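Local coordinates for protein N-alpha-acetyltransferase 35, NatC auxiliary subunit (Saccharomyces cerevisiae, PDB 6YGA) that serves as the auxiliary subunit of the NatC N-terminal acetyltransferase, which acetylates the N-terminal methionine of L-A virus Gag protein, at residues L97-S102 and V114-Y119; A93-R98 and L266-G271; K369-Q374 and Y435-Y440; T481-S486 and Q536-L541. All coordinates share one frame; numbering follows the deposited sequence.

Contact 1 (L97-S102 and V114-Y119)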
loop_
_atom_site.group_PDB
_atom_site.type_symbol
_atom_site.label_atom_id
_atom_site.label_comp_id
_atom_site.label_asym_id
_atom_site.label_seq_id
_atom_site.Cartn_x
_atom_site.Cartn_y
_atom_site.Cartn_z
ATOM N N LEU B 97 25.059 1.901 -4.888
ATOM C CA LEU B 97 24.283 0.699 -5.177
ATOM C C LEU B 97 23.399 0.312 -3.998
ATOM O O LEU B 97 22.256 -0.118 -4.190
ATOM C CB LEU B 97 25.206 -0.459 -5.552
ATOM C CG LEU B 97 25.747 -0.453 -6.981
ATOM C CD1 LEU B 97 26.463 -1.758 -7.298
ATOM C CD2 LEU B 97 24.620 -0.204 -7.969
ATOM N N ARG B 98 23.907 0.446 -2.772
ATOM C CA ARG B 98 23.064 0.160 -1.616
ATOM C C ARG B 98 22.013 1.245 -1.418
ATOM O O ARG B 98 20.962 0.984 -0.822
ATOM C CB ARG B 98 23.921 -0.024 -0.363
ATOM C CG ARG B 98 24.705 -1.331 -0.369
ATOM C CD ARG B 98 25.583 -1.516 0.862
ATOM N NE ARG B 98 26.586 -0.467 1.003
ATOM C CZ ARG B 98 26.622 0.402 2.008
ATOM N NH1 ARG B 98 25.710 0.344 2.970
ATOM N NH2 ARG B 98 27.573 1.324 2.055
ATOM N N CYS B 99 22.267 2.459 -1.919
ATOM C CA CYS B 99 21.210 3.463 -1.967
ATOM C C CYS B 99 20.103 3.041 -2.927
ATOM O O CYS B 99 18.921 3.301 -2.676
ATOM C CB CYS B 99 21.783 4.823 -2.368
ATOM S SG CYS B 99 22.620 5.720 -1.037
ATOM N N VAL B 100 20.469 2.385 -4.031
ATOM C CA VAL B 100 19.466 1.863 -4.958
ATOM C C VAL B 100 18.587 0.831 -4.261
ATOM O O VAL B 100 17.360 0.828 -4.423
ATOM C CB VAL B 100 20.149 1.279 -6.210
ATOM C CG1 VAL B 100 19.135 0.568 -7.096
ATOM C CG2 VAL B 100 20.865 2.376 -6.990
ATOM N N ILE B 101 19.197 -0.045 -3.460
ATOM C CA ILE B 101 18.439 -1.068 -2.743
ATOM C C ILE B 101 17.520 -0.427 -1.709
ATOM O O ILE B 101 16.340 -0.780 -1.601
ATOM C CB ILE B 101 19.398 -2.084 -2.094
ATOM C CG1 ILE B 101 20.205 -2.824 -3.166
ATOM C CG2 ILE B 101 18.633 -3.069 -1.222
ATOM C CD1 ILE B 101 21.326 -3.688 -2.611
ATOM N N SER B 102 18.047 0.527 -0.935
ATOM C CA SER B 102 17.236 1.211 0.068
ATOM C C SER B 102 16.037 1.904 -0.569
ATOM O O SER B 102 14.948 1.952 0.019
ATOM C CB SER B 102 18.101 2.217 0.830
ATOM O OG SER B 102 17.383 2.856 1.869
ATOM N N VAL B 114 19.266 7.811 -4.036
ATOM C CA VAL B 114 20.058 8.044 -5.244
ATOM C C VAL B 114 20.449 9.514 -5.368
ATOM O O VAL B 114 21.575 9.838 -5.767
ATOM C CB VAL B 114 19.288 7.553 -6.484
ATOM C CG1 VAL B 114 20.064 7.854 -7.760
ATOM C CG2 VAL B 114 19.004 6.062 -6.370
ATOM N N LEU B 115 19.536 10.423 -5.024
ATOM C CA LEU B 115 19.791 11.850 -5.175
ATOM C C LEU B 115 20.622 12.441 -4.043
ATOM O O LEU B 115 21.080 13.580 -4.173
ATOM C CB LEU B 115 18.469 12.614 -5.293
ATOM C CG LEU B 115 17.654 12.354 -6.559
ATOM C CD1 LEU B 115 16.449 13.279 -6.612
ATOM C CD2 LEU B 115 18.522 12.521 -7.796
ATOM N N SER B 116 20.823 11.713 -2.942
ATOM C CA SER B 116 21.715 12.189 -1.890
ATOM C C SER B 116 23.164 12.254 -2.354
ATOM O O SER B 116 23.953 13.021 -1.792
ATOM C CB SER B 116 21.599 11.290 -0.657
ATOM O OG SER B 116 22.000 9.962 -0.944
ATOM N N CYS B 117 23.528 11.476 -3.370
ATOM C CA CYS B 117 24.887 11.504 -3.894
ATOM C C CYS B 117 25.135 12.800 -4.661
ATOM O O CYS B 117 24.339 13.186 -5.523
ATOM C CB CYS B 117 25.120 10.296 -4.803
ATOM S SG CYS B 117 26.731 10.235 -5.628
ATOM N N ARG B 118 26.251 13.468 -4.357
ATOM C CA ARG B 118 26.575 14.707 -5.056
ATOM C C ARG B 118 26.968 14.469 -6.508
ATOM O O ARG B 118 26.863 15.390 -7.324
ATOM C CB ARG B 118 27.696 15.448 -4.325
ATOM C CG ARG B 118 27.314 15.908 -2.929
ATOM C CD ARG B 118 26.159 16.890 -2.980
ATOM N NE ARG B 118 26.516 18.101 -3.711
ATOM C CZ ARG B 118 27.119 19.152 -3.165
ATOM N NH1 ARG B 118 27.432 19.144 -1.876
ATOM N NH2 ARG B 118 27.405 20.213 -3.904
ATOM N N TYR B 119 27.414 13.257 -6.846
ATOM C CA TYR B 119 27.806 12.978 -8.223
ATOM C C TYR B 119 26.587 12.821 -9.122
ATOM O O TYR B 119 26.582 13.310 -10.257
ATOM C CB TYR B 119 28.682 11.728 -8.277
ATOM C CG TYR B 119 30.033 11.906 -7.624
ATOM C CD1 TYR B 119 31.094 12.472 -8.320
ATOM C CD2 TYR B 119 30.246 11.516 -6.309
ATOM C CE1 TYR B 119 32.331 12.640 -7.726
ATOM C CE2 TYR B 119 31.480 11.679 -5.706
ATOM C CZ TYR B 119 32.518 12.242 -6.421
ATOM O OH TYR B 119 33.748 12.410 -5.830
#
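C99 and V100, on neighbouring positions of helix 85-104, meet V114 and S116 at the approach to helix 118-129. The apolar part is a single methyl pair, V100 CG2 to V114 CG2 at 4.2 Å. Both valines have CG1 anti to the backbone N (chi1 172° and 177°), which leaves CG2 beside the nitrogen in each and brings these two branches together. L158 of helix 142-167 packs on V100 and V155 on V114. C99 approaches backbone and hydroxyl instead: its CB lies 4.2 Å from V114 N, and its SG stands 4.3 Å from S116 OG. Further along, C117 occupies the N-cap position of helix 118-129, where its SG accepts a weak bond from Y119 N at 3.3 Å. No hydrogen bond crosses between 97-102 and 114-119, and all four touching residues are buried; the chemistry therefore implies cohesion by van der Waals contact, while the S116 hydroxyl is hydrogen-bonded to T113 O beside it.

Contact 2 (A93-R98 and L266-G271)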
loop_
_atom_site.group_PDB
_atom_site.type_symbol
_atom_site.label_atom_id
_atom_site.label_comp_id
_atom_site.label_asym_id
_atom_site.label_seq_id
_atom_site.Cartn_x
_atom_site.Cartn_y
_atom_site.Cartn_z
ATOM N N ALA B 93 30.912 4.009 -5.192
ATOM C CA ALA B 93 30.043 3.174 -6.015
ATOM C C ALA B 93 29.259 2.186 -5.161
ATOM O O ALA B 93 28.080 1.927 -5.425
ATOM C CB ALA B 93 30.865 2.439 -7.071
ATOM N N ASP B 94 29.895 1.628 -4.129
ATOM C CA ASP B 94 29.212 0.662 -3.277
ATOM C C ASP B 94 28.014 1.285 -2.574
ATOM O O ASP B 94 26.915 0.721 -2.579
ATOM C CB ASP B 94 30.187 0.083 -2.257
ATOM C CG ASP B 94 29.482 -0.585 -1.101
ATOM O OD1 ASP B 94 28.797 -1.601 -1.331
ATOM O OD2 ASP B 94 29.612 -0.089 0.038
ATOM N N ARG B 95 28.209 2.452 -1.954
ATOM C CA ARG B 95 27.113 3.084 -1.226
ATOM C C ARG B 95 25.991 3.496 -2.170
ATOM O O ARG B 95 24.810 3.425 -1.811
ATOM C CB ARG B 95 27.629 4.285 -0.435
ATOM C CG ARG B 95 26.527 5.131 0.176
ATOM C CD ARG B 95 27.002 5.860 1.416
ATOM N NE ARG B 95 25.942 6.695 1.969
ATOM C CZ ARG B 95 25.996 7.288 3.157
ATOM N NH1 ARG B 95 27.062 7.138 3.930
ATOM N NH2 ARG B 95 24.979 8.029 3.572
ATOM N N LEU B 96 26.339 3.919 -3.386
ATOM C CA LEU B 96 25.312 4.279 -4.358
ATOM C C LEU B 96 24.445 3.076 -4.716
ATOM O O LEU B 96 23.221 3.200 -4.832
ATOM C CB LEU B 96 25.958 4.874 -5.607
ATOM C CG LEU B 96 24.999 5.248 -6.738
ATOM C CD1 LEU B 96 24.041 6.346 -6.303
ATOM C CD2 LEU B 96 25.775 5.664 -7.975
ATOM N N LEU B 97 25.059 1.901 -4.888
ATOM C CA LEU B 97 24.283 0.699 -5.177
ATOM C C LEU B 97 23.399 0.312 -3.998
ATOM O O LEU B 97 22.256 -0.118 -4.190
ATOM C CB LEU B 97 25.206 -0.459 -5.552
ATOM C CG LEU B 97 25.747 -0.453 -6.981
ATOM C CD1 LEU B 97 26.463 -1.758 -7.298
ATOM C CD2 LEU B 97 24.620 -0.204 -7.969
ATOM N N ARG B 98 23.907 0.446 -2.772
ATOM C CA ARG B 98 23.064 0.160 -1.616
ATOM C C ARG B 98 22.013 1.245 -1.418
ATOM O O ARG B 98 20.962 0.984 -0.822
ATOM C CB ARG B 98 23.921 -0.024 -0.363
ATOM C CG ARG B 98 24.705 -1.331 -0.369
ATOM C CD ARG B 98 25.583 -1.516 0.862
ATOM N NE ARG B 98 26.586 -0.467 1.003
ATOM C CZ ARG B 98 26.622 0.402 2.008
ATOM N NH1 ARG B 98 25.710 0.344 2.970
ATOM N NH2 ARG B 98 27.573 1.324 2.055
ATOM N N LEU B 266 35.102 0.000 4.163
ATOM C CA LEU B 266 34.860 1.029 3.160
ATOM C C LEU B 266 34.456 2.333 3.829
ATOM O O LEU B 266 33.589 2.342 4.710
ATOM C CB LEU B 266 33.763 0.599 2.192
ATOM C CG LEU B 266 34.085 -0.566 1.267
ATOM C CD1 LEU B 266 32.819 -1.340 0.970
ATOM C CD2 LEU B 266 34.720 -0.056 -0.012
ATOM N N SER B 267 35.066 3.428 3.391
ATOM C CA SER B 267 34.715 4.760 3.863
ATOM C C SER B 267 34.655 5.722 2.683
ATOM O O SER B 267 35.701 6.122 2.155
ATOM C CB SER B 267 35.721 5.254 4.905
ATOM O OG SER B 267 35.567 4.564 6.132
ATOM N N PRO B 268 33.460 6.098 2.231
ATOM C CA PRO B 268 33.370 7.120 1.195
ATOM C C PRO B 268 33.909 8.437 1.705
ATOM O O PRO B 268 33.928 8.692 2.925
ATOM C CB PRO B 268 31.862 7.198 0.908
ATOM C CG PRO B 268 31.306 5.908 1.394
ATOM C CD PRO B 268 32.145 5.537 2.576
ATOM N N PRO B 269 34.364 9.314 0.810
ATOM C CA PRO B 269 34.774 10.654 1.241
ATOM C C PRO B 269 33.637 11.362 1.959
ATOM O O PRO B 269 32.476 11.296 1.546
ATOM C CB PRO B 269 35.137 11.355 -0.073
ATOM C CG PRO B 269 35.482 10.253 -0.999
ATOM C CD PRO B 269 34.579 9.112 -0.632
ATOM N N LYS B 270 33.981 12.020 3.061
ATOM C CA LYS B 270 32.983 12.714 3.863
ATOM C C LYS B 270 32.313 13.818 3.054
ATOM O O LYS B 270 32.981 14.628 2.405
ATOM C CB LYS B 270 33.634 13.285 5.122
ATOM C CG LYS B 270 34.026 12.225 6.141
ATOM C CD LYS B 270 34.439 12.855 7.462
ATOM C CE LYS B 270 34.780 11.798 8.501
ATOM N NZ LYS B 270 35.215 12.415 9.784
ATOM N N GLY B 271 30.982 13.846 3.097
ATOM C CA GLY B 271 30.209 14.791 2.321
ATOM C C GLY B 271 29.816 14.311 0.942
ATOM O O GLY B 271 29.114 15.041 0.228
#
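D94 and R95 of helix 85-104 face an irregular segment, L266-G271, in the loop between helices 245-260 and 276-280. The backbones stay well apart: the CA atoms of D94 and L266 are 8.6 Å from each other, those of R95 and P268 7.8 Å, and no hydrogen bond crosses, so side chains bridge the gap. L266 touches D94 with one branch, its CD1 lying 3.6 Å from D94 OD2. One residue along the helix, the aliphatic part of R95 meets the proline ring, CD to P268 CG at 4.3 Å; R95 also packs on F273 and L293. The arrangement is a long loop laid against a helix of the Mak10 family region, with A91 of that helix touching both L266 and P268 and M219 of helix 215-231 also touching L266. The carboxylate beside L266 is held by R98, one turn later in the helix. Both NE and NH2 of R98 reach D94 OD2, each at 3.2 Å, from the same face of the carboxylate and about 40° out of its plane, the two bonds forming a side-on salt bridge to one oxygen. D94 OD1 is hydrogen-bonded to Y297 OH, which gives the carboxylate a second hold, while R98 NH1 bonds to P294 O.

Contact 3 (K369-Q374 and Y435-Y440). With EDO (1,2-ethanediol), chain C.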
loop_
_atom_site.group_PDB
_atom_site.type_symbol
_atom_site.label_atom_id
_atom_site.label_comp_id
_atom_site.label_asym_id
_atom_site.label_seq_id
_atom_site.Cartn_x
_atom_site.Cartn_y
_atom_site.Cartn_z
ATOM N N LYS B 369 -13.979 -20.855 -22.218
ATOM C CA LYS B 369 -13.946 -22.165 -22.858
ATOM C C LYS B 369 -13.382 -23.230 -21.926
ATOM O O LYS B 369 -13.915 -24.341 -21.852
ATOM C CB LYS B 369 -13.130 -22.095 -24.147
ATOM C CG LYS B 369 -12.783 -23.443 -24.750
ATOM C CD LYS B 369 -12.398 -23.286 -26.211
ATOM C CE LYS B 369 -11.397 -24.341 -26.645
ATOM N NZ LYS B 369 -10.060 -24.125 -26.022
ATOM N N GLU B 370 -12.304 -22.917 -21.207
ATOM C CA GLU B 370 -11.710 -23.926 -20.336
ATOM C C GLU B 370 -12.582 -24.199 -19.117
ATOM O O GLU B 370 -12.515 -25.293 -18.546
ATOM C CB GLU B 370 -10.296 -23.505 -19.923
ATOM C CG GLU B 370 -9.325 -23.415 -21.102
ATOM C CD GLU B 370 -7.941 -22.907 -20.711
ATOM O OE1 GLU B 370 -7.513 -23.150 -19.566
ATOM O OE2 GLU B 370 -7.280 -22.258 -21.551
ATOM N N PHE B 371 -13.407 -23.234 -18.710
ATOM C CA PHE B 371 -14.302 -23.423 -17.574
ATOM C C PHE B 371 -15.617 -24.087 -17.963
ATOM O O PHE B 371 -16.185 -24.838 -17.161
ATOM C CB PHE B 371 -14.583 -22.081 -16.896
ATOM C CG PHE B 371 -15.526 -22.178 -15.729
ATOM C CD1 PHE B 371 -15.059 -22.530 -14.473
ATOM C CD2 PHE B 371 -16.879 -21.913 -15.887
ATOM C CE1 PHE B 371 -15.924 -22.620 -13.390
ATOM C CE2 PHE B 371 -17.753 -22.004 -14.813
ATOM C CZ PHE B 371 -17.276 -22.357 -13.561
ATOM N N SER B 372 -16.116 -23.834 -19.174
ATOM C CA SER B 372 -17.405 -24.362 -19.594
ATOM C C SER B 372 -17.317 -25.430 -20.673
ATOM O O SER B 372 -18.306 -26.137 -20.891
ATOM C CB SER B 372 -18.306 -23.230 -20.105
ATOM O OG SER B 372 -17.845 -22.748 -21.352
ATOM N N ALA B 373 -16.173 -25.557 -21.351
ATOM C CA ALA B 373 -15.975 -26.562 -22.399
ATOM C C ALA B 373 -16.977 -26.388 -23.538
ATOM O O ALA B 373 -17.492 -27.363 -24.087
ATOM C CB ALA B 373 -16.041 -27.981 -21.829
ATOM N N GLN B 374 -17.249 -25.138 -23.909
ATOM C CA GLN B 374 -18.207 -24.842 -24.966
ATOM C C GLN B 374 -17.650 -23.783 -25.903
ATOM O O GLN B 374 -17.192 -22.726 -25.455
ATOM C CB GLN B 374 -19.547 -24.388 -24.386
ATOM C CG GLN B 374 -20.524 -25.531 -24.165
ATOM C CD GLN B 374 -21.763 -25.110 -23.406
ATOM O OE1 GLN B 374 -21.775 -24.076 -22.739
ATOM N NE2 GLN B 374 -22.816 -25.913 -23.503
ATOM N N TYR B 435 -21.748 -17.151 -20.410
ATOM C CA TYR B 435 -20.962 -16.046 -19.865
ATOM C C TYR B 435 -21.471 -15.633 -18.490
ATOM O O TYR B 435 -20.678 -15.271 -17.614
ATOM C CB TYR B 435 -20.972 -14.857 -20.824
ATOM C CG TYR B 435 -20.431 -15.185 -22.195
ATOM C CD1 TYR B 435 -19.105 -15.562 -22.367
ATOM C CD2 TYR B 435 -21.245 -15.122 -23.318
ATOM C CE1 TYR B 435 -18.607 -15.869 -23.617
ATOM C CE2 TYR B 435 -20.756 -15.427 -24.573
ATOM C CZ TYR B 435 -19.434 -15.799 -24.715
ATOM O OH TYR B 435 -18.933 -16.104 -25.959
ATOM N N CYS B 436 -22.790 -15.682 -18.282
ATOM C CA CYS B 436 -23.342 -15.447 -16.951
ATOM C C CYS B 436 -22.769 -16.435 -15.940
ATOM O O CYS B 436 -22.429 -16.056 -14.813
ATOM C CB CYS B 436 -24.870 -15.536 -16.999
ATOM S SG CYS B 436 -25.723 -15.332 -15.418
ATOM N N SER B 437 -22.621 -17.702 -16.338
ATOM C CA SER B 437 -22.071 -18.709 -15.435
ATOM C C SER B 437 -20.621 -18.399 -15.074
ATOM O O SER B 437 -20.241 -18.437 -13.899
ATOM C CB SER B 437 -22.195 -20.098 -16.066
ATOM O OG SER B 437 -21.332 -21.036 -15.449
ATOM N N TRP B 438 -19.794 -18.082 -16.076
ATOM C CA TRP B 438 -18.388 -17.793 -15.805
ATOM C C TRP B 438 -18.231 -16.517 -14.987
ATOM O O TRP B 438 -17.376 -16.446 -14.095
ATOM C CB TRP B 438 -17.605 -17.684 -17.113
ATOM C CG TRP B 438 -16.149 -17.388 -16.908
ATOM C CD1 TRP B 438 -15.142 -18.297 -16.758
ATOM C CD2 TRP B 438 -15.536 -16.095 -16.825
ATOM N NE1 TRP B 438 -13.940 -17.651 -16.590
ATOM C CE2 TRP B 438 -14.155 -16.298 -16.626
ATOM C CE3 TRP B 438 -16.019 -14.785 -16.898
ATOM C CZ2 TRP B 438 -13.254 -15.242 -16.502
ATOM C CZ3 TRP B 438 -15.123 -13.738 -16.772
ATOM C CH2 TRP B 438 -13.757 -13.973 -16.578
ATOM N N THR B 439 -19.036 -15.492 -15.284
ATOM C CA THR B 439 -19.008 -14.273 -14.482
ATOM C C THR B 439 -19.369 -14.565 -13.032
ATOM O O THR B 439 -18.756 -14.017 -12.109
ATOM C CB THR B 439 -19.964 -13.233 -15.070
ATOM O OG1 THR B 439 -19.688 -13.062 -16.466
ATOM C CG2 THR B 439 -19.797 -11.894 -14.361
ATOM N N TYR B 440 -20.358 -15.434 -12.811
ATOM C CA TYR B 440 -20.746 -15.775 -11.447
ATOM C C TYR B 440 -19.604 -16.462 -10.711
ATOM O O TYR B 440 -19.349 -16.171 -9.536
ATOM C CB TYR B 440 -21.993 -16.657 -11.461
ATOM C CG TYR B 440 -22.504 -17.019 -10.087
ATOM C CD1 TYR B 440 -22.974 -16.042 -9.217
ATOM C CD2 TYR B 440 -22.529 -18.341 -9.665
ATOM C CE1 TYR B 440 -23.448 -16.371 -7.963
ATOM C CE2 TYR B 440 -23.000 -18.680 -8.415
ATOM C CZ TYR B 440 -23.458 -17.694 -7.567
ATOM O OH TYR B 440 -23.927 -18.035 -6.320
HETATM C C1 EDO C . -10.320 -19.960 -16.181
HETATM O O1 EDO C . -11.513 -20.710 -16.435
HETATM C C2 EDO C . -10.557 -18.987 -15.032
HETATM O O2 EDO C . -11.606 -18.072 -15.377
#
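An aromatic cluster between helices 360-372 and 433-456, within the region assigned to NAA35-like TPR repeats, contains this contact. F371 and W438 form an offset edge-to-face pair: the edge of the indole points toward the phenyl face, the F371 ring and the W438 five-membered ring having centroids 5.7 Å apart and planes at 79°. The closest atoms of the pair are F371 CB and W438 CD1 at 3.8 Å. S437 adds its hydroxyl at the phenyl edge, OG lying 3.8 Å from F371 CE2 near the ring plane. Y364 packs edge-to-face with W438, and F441 meets F371. A 1,2-ethanediol, probably from the crystallisation liquor, accepts a hydrogen bond from W438 NE1 to its O2 (2.7 Å, angle 141° at the hydrogen) and is also hydrogen-bonded to H367 O. The chemistry implies a mainly apolar joint in which the indole N-H, at its margin, can engage a small polar molecule.

Contact 4 (T481-S486 and Q536-L541)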
loop_
_atom_site.group_PDB
_atom_site.type_symbol
_atom_site.label_atom_id
_atom_site.label_comp_id
_atom_site.label_asym_id
_atom_site.label_seq_id
_atom_site.Cartn_x
_atom_site.Cartn_y
_atom_site.Cartn_z
ATOM N N THR B 481 -22.017 -25.762 -4.656
ATOM C CA THR B 481 -23.251 -26.166 -5.329
ATOM C C THR B 481 -23.229 -25.766 -6.798
ATOM O O THR B 481 -23.597 -26.559 -7.674
ATOM C CB THR B 481 -24.461 -25.545 -4.630
ATOM O OG1 THR B 481 -24.550 -26.034 -3.286
ATOM C CG2 THR B 481 -25.744 -25.886 -5.374
ATOM N N PHE B 482 -22.796 -24.537 -7.085
ATOM C CA PHE B 482 -22.670 -24.087 -8.468
ATOM C C PHE B 482 -21.669 -24.939 -9.238
ATOM O O PHE B 482 -21.936 -25.345 -10.373
ATOM C CB PHE B 482 -22.268 -22.611 -8.490
ATOM C CG PHE B 482 -21.801 -22.118 -9.830
ATOM C CD1 PHE B 482 -22.714 -21.771 -10.817
ATOM C CD2 PHE B 482 -20.447 -21.979 -10.096
ATOM C CE1 PHE B 482 -22.284 -21.308 -12.047
ATOM C CE2 PHE B 482 -20.010 -21.517 -11.325
ATOM C CZ PHE B 482 -20.929 -21.180 -12.301
ATOM N N LEU B 483 -20.511 -25.226 -8.636
ATOM C CA LEU B 483 -19.510 -26.032 -9.330
ATOM C C LEU B 483 -19.995 -27.460 -9.545
ATOM O O LEU B 483 -19.697 -28.071 -10.579
ATOM C CB LEU B 483 -18.196 -26.030 -8.556
ATOM C CG LEU B 483 -17.393 -24.731 -8.560
ATOM C CD1 LEU B 483 -16.200 -24.879 -7.638
ATOM C CD2 LEU B 483 -16.951 -24.357 -9.973
ATOM N N LYS B 484 -20.737 -28.011 -8.582
ATOM C CA LYS B 484 -21.217 -29.383 -8.722
ATOM C C LYS B 484 -22.213 -29.499 -9.869
ATOM O O LYS B 484 -22.173 -30.465 -10.641
ATOM C CB LYS B 484 -21.847 -29.859 -7.412
ATOM C CG LYS B 484 -22.130 -31.352 -7.376
ATOM C CD LYS B 484 -20.839 -32.142 -7.525
ATOM C CE LYS B 484 -21.099 -33.617 -7.761
ATOM N NZ LYS B 484 -19.817 -34.368 -7.855
ATOM N N ASP B 485 -23.110 -28.516 -9.998
ATOM C CA ASP B 485 -24.034 -28.492 -11.125
ATOM C C ASP B 485 -23.291 -28.305 -12.442
ATOM O O ASP B 485 -23.635 -28.931 -13.450
ATOM C CB ASP B 485 -25.070 -27.386 -10.929
ATOM C CG ASP B 485 -25.929 -27.594 -9.689
ATOM O OD1 ASP B 485 -25.852 -28.681 -9.074
ATOM O OD2 ASP B 485 -26.684 -26.668 -9.328
ATOM N N SER B 486 -22.264 -27.446 -12.452
ATOM C CA SER B 486 -21.456 -27.275 -13.655
ATOM C C SER B 486 -20.816 -28.591 -14.078
ATOM O O SER B 486 -20.797 -28.925 -15.267
ATOM C CB SER B 486 -20.379 -26.212 -13.425
ATOM O OG SER B 486 -20.947 -24.951 -13.115
ATOM N N GLN B 536 -11.932 -32.495 -15.303
ATOM C CA GLN B 536 -10.863 -32.653 -14.324
ATOM C C GLN B 536 -10.477 -31.323 -13.689
ATOM O O GLN B 536 -10.039 -31.297 -12.534
ATOM C CB GLN B 536 -9.660 -33.318 -14.984
ATOM C CG GLN B 536 -9.986 -34.711 -15.481
ATOM C CD GLN B 536 -9.130 -35.135 -16.650
ATOM O OE1 GLN B 536 -7.937 -34.837 -16.704
ATOM N NE2 GLN B 536 -9.740 -35.830 -17.603
ATOM N N PHE B 537 -10.639 -30.214 -14.417
ATOM C CA PHE B 537 -10.434 -28.900 -13.818
ATOM C C PHE B 537 -11.479 -28.621 -12.744
ATOM O O PHE B 537 -11.141 -28.202 -11.631
ATOM C CB PHE B 537 -10.456 -27.820 -14.904
ATOM C CG PHE B 537 -10.408 -26.411 -14.370
ATOM C CD1 PHE B 537 -9.511 -26.055 -13.375
ATOM C CD2 PHE B 537 -11.246 -25.438 -14.885
ATOM C CE1 PHE B 537 -9.468 -24.755 -12.892
ATOM C CE2 PHE B 537 -11.206 -24.139 -14.409
ATOM C CZ PHE B 537 -10.314 -23.799 -13.413
ATOM N N LEU B 538 -12.758 -28.854 -13.056
ATOM C CA LEU B 538 -13.805 -28.669 -12.055
ATOM C C LEU B 538 -13.617 -29.612 -10.876
ATOM O O LEU B 538 -14.026 -29.296 -9.752
ATOM C CB LEU B 538 -15.184 -28.876 -12.682
ATOM C CG LEU B 538 -15.591 -27.857 -13.747
ATOM C CD1 LEU B 538 -16.906 -28.244 -14.399
ATOM C CD2 LEU B 538 -15.682 -26.467 -13.136
ATOM N N ASN B 539 -13.001 -30.771 -11.110
ATOM C CA ASN B 539 -12.696 -31.675 -10.009
ATOM C C ASN B 539 -11.728 -31.029 -9.025
ATOM O O ASN B 539 -11.867 -31.194 -7.808
ATOM C CB ASN B 539 -12.121 -32.978 -10.555
ATOM C CG ASN B 539 -12.738 -34.190 -9.914
ATOM O OD1 ASN B 539 -13.789 -34.666 -10.345
ATOM N ND2 ASN B 539 -12.093 -34.700 -8.872
ATOM N N TYR B 540 -10.745 -30.286 -9.535
ATOM C CA TYR B 540 -9.806 -29.595 -8.659
ATOM C C TYR B 540 -10.479 -28.443 -7.920
ATOM O O TYR B 540 -10.245 -28.249 -6.721
ATOM C CB TYR B 540 -8.609 -29.090 -9.466
ATOM C CG TYR B 540 -7.841 -27.977 -8.788
ATOM C CD1 TYR B 540 -7.103 -28.220 -7.638
ATOM C CD2 TYR B 540 -7.851 -26.686 -9.302
ATOM C CE1 TYR B 540 -6.398 -27.205 -7.013
ATOM C CE2 TYR B 540 -7.147 -25.663 -8.685
ATOM C CZ TYR B 540 -6.421 -25.930 -7.539
ATOM O OH TYR B 540 -5.716 -24.925 -6.912
ATOM N N LEU B 541 -11.315 -27.668 -8.617
ATOM C CA LEU B 541 -12.006 -26.557 -7.970
ATOM C C LEU B 541 -12.927 -27.053 -6.863
ATOM O O LEU B 541 -13.052 -26.410 -5.814
ATOM C CB LEU B 541 -12.797 -25.754 -9.001
ATOM C CG LEU B 541 -11.987 -24.974 -10.039
ATOM C CD1 LEU B 541 -12.915 -24.268 -11.010
ATOM C CD2 LEU B 541 -11.058 -23.978 -9.358
#
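L483 packs against L538 and L541 where helices 465-506 and 511-564 run side by side, and the apolar contacts dominate. Its two methyls divide the work: CD2 meets L538 CD2 at 4.0 Å, while CD1 lies 3.8 Å from L541 CB, and in this way they reach two residues one turn apart on the partner helix. The L483 side chain crosses that of L538 obliquely and that of L541 at about a right angle. F371 of helix 360-372 touches L483 and L538, and F441 of helix 433-456 touches L483 and L541, extending the apolar surface beyond the pair.

The second kind of contact is of methyl against backbone and CB. L538 CD1 rests 3.9 Å from S486 C and 4.1 Å from S486 CB. The serine hydroxyl is occupied within its own helix: S486 OG donates to F482 O at 2.9 Å, from the face of that carbonyl opposite S486 N, and lies over the centre of the F482 ring. No hydrogen bond joins the two segments.

The axes of the two short segments approach to 9.9 Å, with 161° between their directions. Such near-antiparallel packing of successive helices through leucines is typical of an alpha-helical hairpin, here within the region assigned to NAA35-like TPR repeats.

From the N terminus, helix 85-104 supplies the first segment of contacts 1 and 2. Contact 1 closes a short connection of 11 residues; contact 2 starts from the same helix and closes a much longer excursion of 167 residues, whose far end lies well beyond that of contact 1. The two touch through R118 CG and G271 O, 3.7 Å apart. Contacts 3 and 4 follow in series across the chain's centre, closing 60 and 49 residues. Contact 3 joins helices 360-372 and 433-456, contact 4 helices 465-506 and 511-564. F482 CZ lies 3.2 Å from S437 OG and F371 CE1 3.9 Å from L538 CD2, so F482 and F371 together connect all four helices.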